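Local coordinates for inner membrane protein (Salmonella typhimurium LT2, PDB 2QJV) that belongs to the KduI/IolB family of cupins, carries bound nickel, and is probably a sugar-acid isomerase resembling IolB, at residues A[54-59]-A[104-109]; A[77-82]-A[189-194]; A[85-90]-A[118-123]; A[141-146]-A[155-160]. The protein carries 2 engineered substitutions. All blocks are in the same frame, centred on the assembly; numbering follows the deposited sequence.

Contact 1 of 4, residues A[54-59]-A[104-109]; sequences VLVAGL and ELAVCS
Val54 pairs with Ala106 through two backbone hydrogen bonds, Val54 N to Ala106 O and Ala106 N to Val54 O, both 2.8 Å long. Its side chain stands on the same face of the sheet as those of Ala106 and Cys108. One methyl, CG2, lies beside its own backbone N and meets Cys108 SG at 4.0 Å, while CB rests near Ala106 CB. Small and branched residues suit this face, because strand 238-246 packs against it through Leu242 and Val244. Leu55 turns to the other face and forms a non-hydrogen-bonded pair with Leu105; the two side chains slant across one another and touch through their CD1 methyls at 4.1 Å. At Val56 the regular alternation breaks. Val56 and Ala57 both stand opposite Glu104 in a classic beta bulge: Val56 N donates to Glu104 O at 3.0 Å, and Ala57 N makes only a weak second bond to that oxygen. The bulge lies at the corner the chain turns at Val56, in an antiparallel cupin sheet. Val56 keeps CG1 anti to its backbone N (chi1 180°), which lays that methyl against Glu104 CD at 3.6 Å; CG2 reaches Ala106 CB at 3.8 Å. CG1 thus lies against a buried carboxylate, whose OE2 is satisfied by a salt bridge to Arg191 and a hydrogen bond with Tyr189. Beyond the bulge, Ala57 O accepts a nearly straight bond from Glu104 N, 2.9 Å with 175° at the hydrogen, and the small Ala57 CB fits beside Glu104 OE1.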
# COMPACT_ATOMS: atom_id res chain seq x y z
N VAL A 54 -16.43 -30.69 9.99
CA VAL A 54 -17.61 -30.46 9.15
C VAL A 54 -17.38 -31.13 7.79
O VAL A 54 -16.37 -30.86 7.11
CB VAL A 54 -17.96 -28.98 9.00
CG1 VAL A 54 -19.22 -28.82 8.07
CG2 VAL A 54 -18.17 -28.30 10.38
N LEU A 55 -18.29 -32.05 7.43
CA LEU A 55 -18.26 -32.70 6.10
C LEU A 55 -19.00 -31.77 5.13
O LEU A 55 -20.25 -31.74 5.08
CB LEU A 55 -18.85 -34.13 6.13
CG LEU A 55 -18.03 -35.26 6.81
CD1 LEU A 55 -17.71 -35.02 8.28
CD2 LEU A 55 -18.75 -36.64 6.66
N VAL A 56 -18.22 -30.95 4.45
CA VAL A 56 -18.75 -29.95 3.52
C VAL A 56 -19.38 -30.65 2.29
O VAL A 56 -20.43 -30.26 1.77
CB VAL A 56 -17.68 -28.87 3.09
CG1 VAL A 56 -18.35 -27.86 2.10
CG2 VAL A 56 -16.96 -28.16 4.30
N ALA A 57 -18.72 -31.71 1.85
CA ALA A 57 -19.14 -32.54 0.73
C ALA A 57 -18.44 -33.91 0.82
O ALA A 57 -17.24 -34.01 1.12
CB ALA A 57 -18.83 -31.86 -0.59
N GLY A 58 -19.21 -34.97 0.59
CA GLY A 58 -18.67 -36.30 0.60
C GLY A 58 -18.84 -37.05 1.90
O GLY A 58 -19.41 -36.56 2.87
N LEU A 59 -18.37 -38.29 1.86
CA LEU A 59 -18.57 -39.24 2.95
C LEU A 59 -17.25 -39.60 3.61
O LEU A 59 -16.24 -39.73 2.93
CB LEU A 59 -19.26 -40.50 2.40
CG LEU A 59 -20.55 -40.33 1.60
CD1 LEU A 59 -21.04 -41.71 1.20
CD2 LEU A 59 -21.64 -39.56 2.34
N GLU A 104 -14.48 -33.22 0.99
CA GLU A 104 -14.13 -31.84 1.34
C GLU A 104 -14.44 -31.70 2.82
O GLU A 104 -15.60 -31.66 3.23
CB GLU A 104 -14.91 -30.81 0.54
CG GLU A 104 -14.51 -29.35 0.74
CD GLU A 104 -15.47 -28.43 -0.05
OE1 GLU A 104 -16.37 -28.96 -0.79
OE2 GLU A 104 -15.36 -27.21 0.10
N LEU A 105 -13.37 -31.69 3.61
CA LEU A 105 -13.47 -31.66 5.07
C LEU A 105 -12.99 -30.37 5.67
O LEU A 105 -11.85 -29.95 5.42
CB LEU A 105 -12.64 -32.82 5.69
CG LEU A 105 -12.60 -32.95 7.23
CD1 LEU A 105 -13.92 -33.50 7.79
CD2 LEU A 105 -11.38 -33.83 7.60
N ALA A 106 -13.84 -29.76 6.50
CA ALA A 106 -13.50 -28.55 7.26
C ALA A 106 -13.19 -28.97 8.70
O ALA A 106 -13.92 -29.77 9.31
CB ALA A 106 -14.61 -27.47 7.20
N VAL A 107 -12.04 -28.52 9.21
CA VAL A 107 -11.62 -28.74 10.61
C VAL A 107 -11.63 -27.35 11.29
O VAL A 107 -10.77 -26.48 11.03
CB VAL A 107 -10.28 -29.48 10.75
CG1 VAL A 107 -9.98 -29.79 12.24
CG2 VAL A 107 -10.28 -30.81 9.91
N CYS A 108 -12.64 -27.14 12.12
CA CYS A 108 -12.83 -25.88 12.85
C CYS A 108 -12.21 -26.05 14.22
O CYS A 108 -12.52 -27.03 14.90
CB CYS A 108 -14.33 -25.53 12.99
SG CYS A 108 -15.29 -25.68 11.47
N SER A 109 -11.31 -25.15 14.64
CA SER A 109 -10.65 -25.32 15.92
C SER A 109 -10.62 -24.06 16.79
O SER A 109 -10.64 -22.95 16.28
CB SER A 109 -9.22 -25.86 15.72
OG SER A 109 -8.41 -24.96 14.99

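Contact 2 of 4, residues A[77-82]-A[189-194]; sequences SPFERI and YHRFNP. With SO4 (sulfate ion), chain I; SO4 (sulfate ion), chain J.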
# COMPACT_ATOMS: atom_id res chain seq x y z
N SER A 77 -22.27 -32.12 -2.48
CA SER A 77 -22.01 -30.71 -2.72
C SER A 77 -22.69 -29.88 -1.63
O SER A 77 -23.83 -30.18 -1.24
CB SER A 77 -22.54 -30.25 -4.07
OG SER A 77 -22.45 -28.83 -4.16
N PRO A 78 -22.05 -28.80 -1.17
CA PRO A 78 -22.78 -27.93 -0.20
C PRO A 78 -24.10 -27.34 -0.80
O PRO A 78 -25.07 -27.12 -0.08
CB PRO A 78 -21.72 -26.86 0.16
CG PRO A 78 -20.84 -26.81 -1.03
CD PRO A 78 -20.70 -28.25 -1.45
N PHE A 79 -24.16 -27.24 -2.13
CA PHE A 79 -25.29 -26.65 -2.86
C PHE A 79 -26.56 -27.54 -2.95
O PHE A 79 -27.54 -27.17 -3.58
CB PHE A 79 -24.80 -26.12 -4.22
CG PHE A 79 -23.93 -24.90 -4.06
CD1 PHE A 79 -24.52 -23.68 -3.69
CD2 PHE A 79 -22.55 -24.98 -4.16
CE1 PHE A 79 -23.73 -22.55 -3.46
CE2 PHE A 79 -21.75 -23.85 -3.94
CZ PHE A 79 -22.35 -22.64 -3.59
N GLU A 80 -26.52 -28.70 -2.29
CA GLU A 80 -27.71 -29.53 -2.13
C GLU A 80 -28.67 -28.87 -1.12
O GLU A 80 -29.84 -29.23 -1.10
CB GLU A 80 -27.37 -30.96 -1.70
CG GLU A 80 -26.72 -31.75 -2.83
CD GLU A 80 -26.46 -33.21 -2.50
OE1 GLU A 80 -27.25 -33.80 -1.75
OE2 GLU A 80 -25.48 -33.78 -3.03
N ARG A 81 -28.16 -27.93 -0.30
CA ARG A 81 -28.97 -27.15 0.67
C ARG A 81 -29.65 -28.04 1.74
O ARG A 81 -30.79 -27.80 2.14
CB ARG A 81 -30.03 -26.30 -0.02
CG ARG A 81 -29.46 -25.27 -0.99
CD ARG A 81 -30.56 -24.58 -1.73
NE ARG A 81 -31.42 -23.68 -0.95
CZ ARG A 81 -31.18 -22.39 -0.69
NH1 ARG A 81 -30.11 -21.77 -1.15
NH2 ARG A 81 -32.06 -21.69 -0.00
N ILE A 82 -28.89 -29.03 2.18
CA ILE A 82 -29.31 -29.94 3.24
C ILE A 82 -28.19 -29.89 4.29
O ILE A 82 -27.01 -29.65 3.93
CB ILE A 82 -29.69 -31.39 2.73
CG1 ILE A 82 -28.44 -32.15 2.20
CG2 ILE A 82 -30.88 -31.33 1.72
CD1 ILE A 82 -28.74 -33.60 1.77
N TYR A 189 -15.57 -19.28 4.87
CA TYR A 189 -15.09 -20.18 3.84
C TYR A 189 -16.18 -20.16 2.76
O TYR A 189 -17.25 -20.78 2.93
CB TYR A 189 -14.82 -21.58 4.38
CG TYR A 189 -14.45 -22.61 3.32
CD1 TYR A 189 -13.28 -22.47 2.53
CD2 TYR A 189 -15.21 -23.77 3.15
CE1 TYR A 189 -12.94 -23.41 1.58
CE2 TYR A 189 -14.86 -24.75 2.20
CZ TYR A 189 -13.73 -24.56 1.40
OH TYR A 189 -13.39 -25.51 0.48
N HIS A 190 -15.85 -19.54 1.62
CA HIS A 190 -16.81 -19.31 0.54
C HIS A 190 -16.80 -20.33 -0.60
O HIS A 190 -15.74 -20.83 -1.01
CB HIS A 190 -16.60 -17.94 -0.11
CG HIS A 190 -17.00 -16.78 0.75
ND1 HIS A 190 -18.25 -16.19 0.65
CD2 HIS A 190 -16.32 -16.07 1.67
CE1 HIS A 190 -18.31 -15.17 1.49
NE2 HIS A 190 -17.14 -15.06 2.11
N ARG A 191 -18.00 -20.59 -1.10
CA ARG A 191 -18.25 -21.48 -2.24
C ARG A 191 -19.28 -20.82 -3.17
O ARG A 191 -20.15 -20.05 -2.71
CB ARG A 191 -18.71 -22.87 -1.78
CG ARG A 191 -17.74 -23.58 -0.83
CD ARG A 191 -16.50 -24.17 -1.51
NE ARG A 191 -16.69 -25.57 -1.81
CZ ARG A 191 -17.20 -26.09 -2.91
NH1 ARG A 191 -17.56 -25.35 -3.93
NH2 ARG A 191 -17.34 -27.39 -2.98
N PHE A 192 -19.16 -21.14 -4.47
CA PHE A 192 -20.03 -20.61 -5.53
C PHE A 192 -20.58 -21.67 -6.46
O PHE A 192 -19.94 -22.72 -6.69
CB PHE A 192 -19.29 -19.52 -6.35
CG PHE A 192 -18.87 -18.38 -5.52
CD1 PHE A 192 -19.75 -17.31 -5.27
CD2 PHE A 192 -17.63 -18.39 -4.89
CE1 PHE A 192 -19.38 -16.31 -4.41
CE2 PHE A 192 -17.28 -17.40 -4.00
CZ PHE A 192 -18.13 -16.35 -3.79
N ASN A 193 -21.80 -21.41 -6.91
CA ASN A 193 -22.50 -22.20 -7.89
C ASN A 193 -23.16 -21.28 -8.93
O ASN A 193 -24.07 -20.49 -8.59
CB ASN A 193 -23.53 -23.15 -7.25
CG ASN A 193 -24.11 -24.12 -8.25
OD1 ASN A 193 -23.41 -24.64 -9.09
ND2 ASN A 193 -25.42 -24.34 -8.18
N PRO A 194 -22.70 -21.35 -10.20
CA PRO A 194 -21.60 -22.17 -10.76
C PRO A 194 -20.24 -21.81 -10.12
O PRO A 194 -20.11 -20.72 -9.56
CB PRO A 194 -21.66 -21.91 -12.27
CG PRO A 194 -23.02 -21.33 -12.51
CD PRO A 194 -23.42 -20.62 -11.26
S SO4 I . -34.90 -23.89 0.85
O1 SO4 I . -35.41 -24.36 2.16
O2 SO4 I . -34.45 -22.51 1.10
O3 SO4 I . -35.96 -23.87 -0.17
O4 SO4 I . -33.86 -24.81 0.34
S SO4 J . -16.65 -27.28 -7.20
O1 SO4 J . -17.42 -26.12 -6.69
O2 SO4 J . -15.32 -26.94 -7.67
O3 SO4 J . -17.30 -27.79 -8.42
O4 SO4 J . -16.66 -28.32 -6.16
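Phe79 and Asn193 bring the two backbones to their nearest approach, 7.3 Å between CA atoms, too far for a ladder of beta bridges, and no hydrogen bond joins the segments. Residues 78-80 form a short 3-10 turn, opened by an ST turn in which Ser77 OG accepts from Phe79 N at 3.1 Å; residues 189-193 are extended strand. Side chains therefore carry the contact. Phe79 projects its ring at the strand. Asn193 CB sits over the middle of one ring face, 3.5 Å from the centroid and 5° from the normal, a close CH-pi contact, while the rim carbon CZ comes edge-on to Arg191 O at 3.5 Å. A flat aromatic suits this place because it can cover the strand backbone and the aliphatic root of a polar residue together. Arg191 bends at chi2 and chi3, which brings its guanidinium under Pro78: the proline CG lies over one guanidinium face, offset toward the rim, and CD is 3.8 Å from NH2. The charged group has ample partners. NE forms a salt bridge with Glu104, and NH1 bonds a sulfate oxygen, O1, at 2.9 Å, whereas the bond from NH2 to the sulfate is weak. Arg219 and Asn218 also hydrogen-bond that ion. Arg81, just after the turn, holds a second sulfate through NE and NH2. Both sulfates are probably from the crystallisation liquor, but the setting of Arg191 is consistent with a pocket for an anion beside a strand of the second cupin sheet, bordered by Pro78 and Phe79.

Contact 3 of 4, residues A[85-90]-A[118-123]; sequences YSVYLP and VRLISP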
# COMPACT_ATOMS: atom_id res chain seq x y z
N TYR A 85 -23.24 -33.22 7.98
CA TYR A 85 -22.85 -34.02 9.12
C TYR A 85 -21.54 -33.41 9.66
O TYR A 85 -20.67 -32.98 8.89
CB TYR A 85 -22.58 -35.49 8.76
CG TYR A 85 -23.82 -36.31 8.55
CD1 TYR A 85 -24.60 -36.14 7.40
CD2 TYR A 85 -24.18 -37.29 9.47
CE1 TYR A 85 -25.74 -36.93 7.20
CE2 TYR A 85 -25.29 -38.08 9.27
CZ TYR A 85 -26.07 -37.90 8.13
OH TYR A 85 -27.20 -38.68 7.98
N SER A 86 -21.42 -33.40 10.98
CA SER A 86 -20.24 -32.92 11.67
C SER A 86 -19.94 -33.81 12.87
O SER A 86 -20.82 -34.53 13.37
CB SER A 86 -20.42 -31.46 12.16
OG SER A 86 -20.87 -30.65 11.09
N VAL A 87 -18.70 -33.78 13.33
CA VAL A 87 -18.28 -34.48 14.55
C VAL A 87 -17.56 -33.51 15.47
O VAL A 87 -16.60 -32.84 15.05
CB VAL A 87 -17.37 -35.69 14.28
CG1 VAL A 87 -16.91 -36.30 15.65
CG2 VAL A 87 -18.10 -36.69 13.39
N TYR A 88 -18.08 -33.39 16.70
CA TYR A 88 -17.45 -32.60 17.74
C TYR A 88 -16.37 -33.44 18.45
O TYR A 88 -16.64 -34.56 18.89
CB TYR A 88 -18.47 -32.04 18.78
CG TYR A 88 -17.74 -31.41 19.95
CD1 TYR A 88 -17.22 -30.12 19.86
CD2 TYR A 88 -17.48 -32.15 21.11
CE1 TYR A 88 -16.51 -29.58 20.92
CE2 TYR A 88 -16.76 -31.60 22.17
CZ TYR A 88 -16.28 -30.33 22.06
OH TYR A 88 -15.56 -29.80 23.11
N LEU A 89 -15.15 -32.89 18.56
CA LEU A 89 -14.05 -33.52 19.26
C LEU A 89 -13.57 -32.61 20.38
O LEU A 89 -13.19 -31.48 20.12
CB LEU A 89 -12.85 -33.81 18.33
CG LEU A 89 -13.00 -34.62 17.07
CD1 LEU A 89 -11.65 -34.65 16.31
CD2 LEU A 89 -13.55 -36.02 17.44
N PRO A 90 -13.57 -33.11 21.63
CA PRO A 90 -13.01 -32.32 22.73
C PRO A 90 -11.50 -32.30 22.58
O PRO A 90 -10.93 -32.97 21.70
CB PRO A 90 -13.44 -33.09 23.97
CG PRO A 90 -13.51 -34.50 23.51
CD PRO A 90 -14.02 -34.43 22.09
N VAL A 118 -16.88 -36.85 22.78
CA VAL A 118 -16.97 -36.88 21.35
C VAL A 118 -18.46 -37.06 20.99
O VAL A 118 -19.16 -37.85 21.61
CB VAL A 118 -16.14 -38.08 20.77
CG1 VAL A 118 -16.47 -38.36 19.28
CG2 VAL A 118 -14.63 -37.88 21.00
N ARG A 119 -18.98 -36.32 20.02
CA ARG A 119 -20.36 -36.56 19.59
C ARG A 119 -20.59 -36.25 18.12
O ARG A 119 -19.96 -35.37 17.55
CB ARG A 119 -21.38 -35.75 20.43
CG ARG A 119 -21.48 -34.28 20.18
CD ARG A 119 -22.59 -33.63 21.00
NE ARG A 119 -22.86 -32.25 20.57
CZ ARG A 119 -22.16 -31.16 20.90
NH1 ARG A 119 -21.08 -31.22 21.69
NH2 ARG A 119 -22.55 -29.99 20.42
N LEU A 120 -21.52 -36.98 17.53
CA LEU A 120 -22.00 -36.71 16.21
C LEU A 120 -23.00 -35.55 16.26
O LEU A 120 -23.84 -35.48 17.15
CB LEU A 120 -22.74 -37.93 15.63
CG LEU A 120 -23.17 -37.88 14.15
CD1 LEU A 120 -21.97 -37.78 13.17
CD2 LEU A 120 -24.06 -39.09 13.82
N ILE A 121 -22.88 -34.64 15.30
CA ILE A 121 -23.89 -33.60 15.08
C ILE A 121 -24.47 -33.94 13.71
O ILE A 121 -23.96 -33.51 12.67
CB ILE A 121 -23.38 -32.14 15.13
CG1 ILE A 121 -22.56 -31.86 16.41
CG2 ILE A 121 -24.59 -31.16 14.95
CD1 ILE A 121 -21.76 -30.55 16.36
N SER A 122 -25.53 -34.73 13.71
CA SER A 122 -26.18 -35.14 12.48
C SER A 122 -27.14 -34.04 12.00
O SER A 122 -27.41 -33.09 12.74
CB SER A 122 -26.92 -36.45 12.69
OG SER A 122 -28.13 -36.28 13.38
N PRO A 123 -27.64 -34.14 10.75
CA PRO A 123 -28.62 -33.16 10.26
C PRO A 123 -29.79 -32.89 11.22
O PRO A 123 -30.25 -31.76 11.31
CB PRO A 123 -29.10 -33.80 8.95
CG PRO A 123 -27.91 -34.49 8.45
CD PRO A 123 -27.27 -35.09 9.69
O HOH W 1 -23.55 -30.92 11.35
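Val118 packs its CG2 methyl against Pro90 CD at 3.7 Å and lies alongside Leu89, while its CA-H points at Tyr88 O. Next, Arg119 exchanges two backbone hydrogen bonds with Tyr88. Its CG takes the crowded position between backbone N and carbonyl carbon (chi1 75°), and the extended chain beyond carries the guanidinium back over Tyr88, whose CB lies above one of its faces; NH1 comes 3.8 Å from the ring carbon CD2. A long side chain fits here because NH1 can go on to bond Leu149 O, while Tyr88 OH bonds Glu50. Leu120 turns to the other face, where its CD1 touches Val87 CG2 at 4.0 Å and Ser86 O at 3.5 Å. Ile121 returns to the Arg119 face and is bridged twice to Ser86; the bond from Ile121 N to Ser86 O is short at 2.8 Å, though the donor stands above the carbonyl plane. A water accepts from Ser86 OG and donates to Ile121 O, bridging the two strands. Pro123 ends the segment with a CH-pi contact: its CD sits over the centre of the Tyr85 ring, 3.4 Å from the centroid. Strand 119-121 is the outermost of its six-stranded antiparallel sheet within this chain; strand 86-89 lies between it and strand 49-55, and Ser86 and Arg119 on one face meet Ile143 and Leu144 at the corner after strand 138-142.

Contact 4 of 4, residues A[141-146]-A[155-160]; sequences HNILPD and VVEVYT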
# COMPACT_ATOMS: atom_id res chain seq x y z
N HIS A 141 -27.99 -22.84 8.62
CA HIS A 141 -27.81 -24.11 9.32
C HIS A 141 -26.89 -23.90 10.52
O HIS A 141 -25.66 -23.70 10.39
CB HIS A 141 -27.20 -25.20 8.43
CG HIS A 141 -28.05 -25.61 7.26
ND1 HIS A 141 -27.52 -26.23 6.15
CD2 HIS A 141 -29.38 -25.49 7.01
CE1 HIS A 141 -28.49 -26.50 5.29
NE2 HIS A 141 -29.63 -26.05 5.78
N ASN A 142 -27.50 -23.91 11.71
CA ASN A 142 -26.75 -23.77 12.97
C ASN A 142 -26.16 -25.11 13.41
O ASN A 142 -26.79 -25.90 14.13
CB ASN A 142 -27.65 -23.14 14.06
CG ASN A 142 -28.02 -21.70 13.73
OD1 ASN A 142 -29.20 -21.36 13.53
ND2 ASN A 142 -27.01 -20.85 13.63
N ILE A 143 -24.96 -25.36 12.90
CA ILE A 143 -24.21 -26.59 13.19
C ILE A 143 -23.81 -26.67 14.68
O ILE A 143 -24.03 -27.68 15.33
CB ILE A 143 -22.96 -26.74 12.27
CG1 ILE A 143 -23.41 -26.94 10.81
CG2 ILE A 143 -22.03 -27.90 12.79
CD1 ILE A 143 -22.30 -26.79 9.78
N LEU A 144 -23.26 -25.59 15.22
CA LEU A 144 -22.79 -25.55 16.57
C LEU A 144 -23.03 -24.16 17.18
O LEU A 144 -22.12 -23.33 17.24
CB LEU A 144 -21.32 -25.98 16.65
CG LEU A 144 -20.73 -26.21 18.06
CD1 LEU A 144 -21.68 -27.01 18.99
CD2 LEU A 144 -19.35 -26.87 17.91
N PRO A 145 -24.29 -23.88 17.55
CA PRO A 145 -24.63 -22.57 18.12
C PRO A 145 -24.30 -22.45 19.61
O PRO A 145 -23.96 -23.44 20.25
CB PRO A 145 -26.14 -22.51 17.95
CG PRO A 145 -26.58 -23.96 17.99
CD PRO A 145 -25.46 -24.76 17.45
N ASP A 146 -24.47 -21.25 20.16
CA ASP A 146 -24.17 -21.02 21.59
C ASP A 146 -25.17 -21.66 22.56
O ASP A 146 -24.89 -21.72 23.75
CB ASP A 146 -23.94 -19.52 21.91
CG ASP A 146 -25.19 -18.62 21.78
OD1 ASP A 146 -26.35 -19.09 21.62
OD2 ASP A 146 -24.96 -17.37 21.90
N VAL A 155 -20.22 -22.51 15.16
CA VAL A 155 -20.14 -22.90 13.73
C VAL A 155 -21.52 -22.77 13.08
O VAL A 155 -22.54 -23.21 13.63
CB VAL A 155 -19.56 -24.34 13.53
CG1 VAL A 155 -19.42 -24.70 12.03
CG2 VAL A 155 -18.21 -24.53 14.27
N VAL A 156 -21.54 -22.12 11.92
CA VAL A 156 -22.77 -21.92 11.17
C VAL A 156 -22.43 -21.95 9.66
O VAL A 156 -21.32 -21.62 9.28
CB VAL A 156 -23.45 -20.57 11.57
CG1 VAL A 156 -22.53 -19.36 11.22
CG2 VAL A 156 -24.84 -20.38 10.94
N GLU A 157 -23.38 -22.39 8.84
CA GLU A 157 -23.26 -22.30 7.38
C GLU A 157 -24.51 -21.53 6.86
O GLU A 157 -25.64 -21.66 7.38
CB GLU A 157 -22.98 -23.67 6.72
CG GLU A 157 -24.07 -24.66 6.79
CD GLU A 157 -23.75 -26.02 6.20
OE1 GLU A 157 -22.57 -26.34 5.89
OE2 GLU A 157 -24.69 -26.81 6.18
N VAL A 158 -24.28 -20.68 5.86
CA VAL A 158 -25.29 -19.80 5.29
C VAL A 158 -25.29 -19.86 3.75
O VAL A 158 -24.22 -19.94 3.13
CB VAL A 158 -25.05 -18.33 5.77
CG1 VAL A 158 -26.11 -17.36 5.19
CG2 VAL A 158 -25.00 -18.25 7.31
N TYR A 159 -26.51 -19.85 3.18
CA TYR A 159 -26.76 -19.87 1.75
C TYR A 159 -27.39 -18.57 1.35
O TYR A 159 -28.46 -18.22 1.83
CB TYR A 159 -27.69 -21.00 1.33
CG TYR A 159 -27.16 -22.35 1.62
CD1 TYR A 159 -27.24 -22.89 2.90
CD2 TYR A 159 -26.64 -23.13 0.61
CE1 TYR A 159 -26.78 -24.15 3.18
CE2 TYR A 159 -26.17 -24.39 0.88
CZ TYR A 159 -26.25 -24.91 2.14
OH TYR A 159 -25.75 -26.16 2.38
N THR A 160 -26.71 -17.87 0.44
CA THR A 160 -27.14 -16.57 -0.04
C THR A 160 -27.34 -16.68 -1.56
O THR A 160 -26.38 -16.81 -2.30
CB THR A 160 -26.16 -15.43 0.35
OG1 THR A 160 -25.82 -15.53 1.74
CG2 THR A 160 -26.78 -14.00 0.04
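A beta hairpin is closed here, its strands 138-142 and 154-160 lying side by side in the buried part of a five-stranded antiparallel sheet. His141 and Glu157 form a hydrogen-bonded pair, with His141 N giving a nearly straight 2.9 Å bond to Glu157 O. Their side chains share a face and bond again: His141 ND1 donates to Glu157 OE2, also at 2.9 Å. The oxygen lies in the plane of the imidazole and uses its anti lone pair, while ring and carboxylate planes are turned 49° apart. Glu157 reaches this point with CG between backbone N and carbonyl carbon (chi1 68°) and an otherwise extended chain. A carboxylate suits the buried spot because it has further partners: Arg75 makes a salt bridge to OE2, and Tyr240 bonds OE1. The carboxylate, itself paired with Arg75, may polarise the imidazole. Tyr159 approaches the same ring in an offset edge-to-face pair, centroids 5.3 Å apart, and its hydroxyl is bonded to Pro78 O. Past Asn142, the centre of an inverse gamma turn, the register slips: Ile143 and Leu144 both face Val155, a classic beta bulge at the corner the chain turns at Ile143 in this sheet of the cupin fold. Leu144 N donates to Val155 O and Val155 N to Leu144 O, so pairing resumes one residue out of step. Apolar groups fill this end. Leu144 CB lies 3.9 Å from Val155 CB, and Val155 CG1 meets Ile143 CB; the CD1 methyl of Ile143 reaches Glu157 OE1 at 3.9 Å, beside the carboxylate.

Contacts 1, 2 and 4 are buried, whereas contact 3 is only partly so, at the margin of its sheet. Contacts 1 and 3 belong to one six-stranded sheet, joined where Leu55 N bonds Tyr85 O across neighbouring strands; contact 4 lies in a second sheet, which contact 2 also reaches. Contacts 1 and 4 each bend the chain at a classic bulge and bury a carboxylate held by charged and hydroxyl partners; Val54 meets Ile143 and Val155 between them, an apolar seam. Contact 3 combines regular pairing with an arginine, a proline-tyrosine CH-pi contact and a water. Contact 2 lacks backbone pairing, relying on ring and guanidinium packing, with polar ties to contacts 1 and 4.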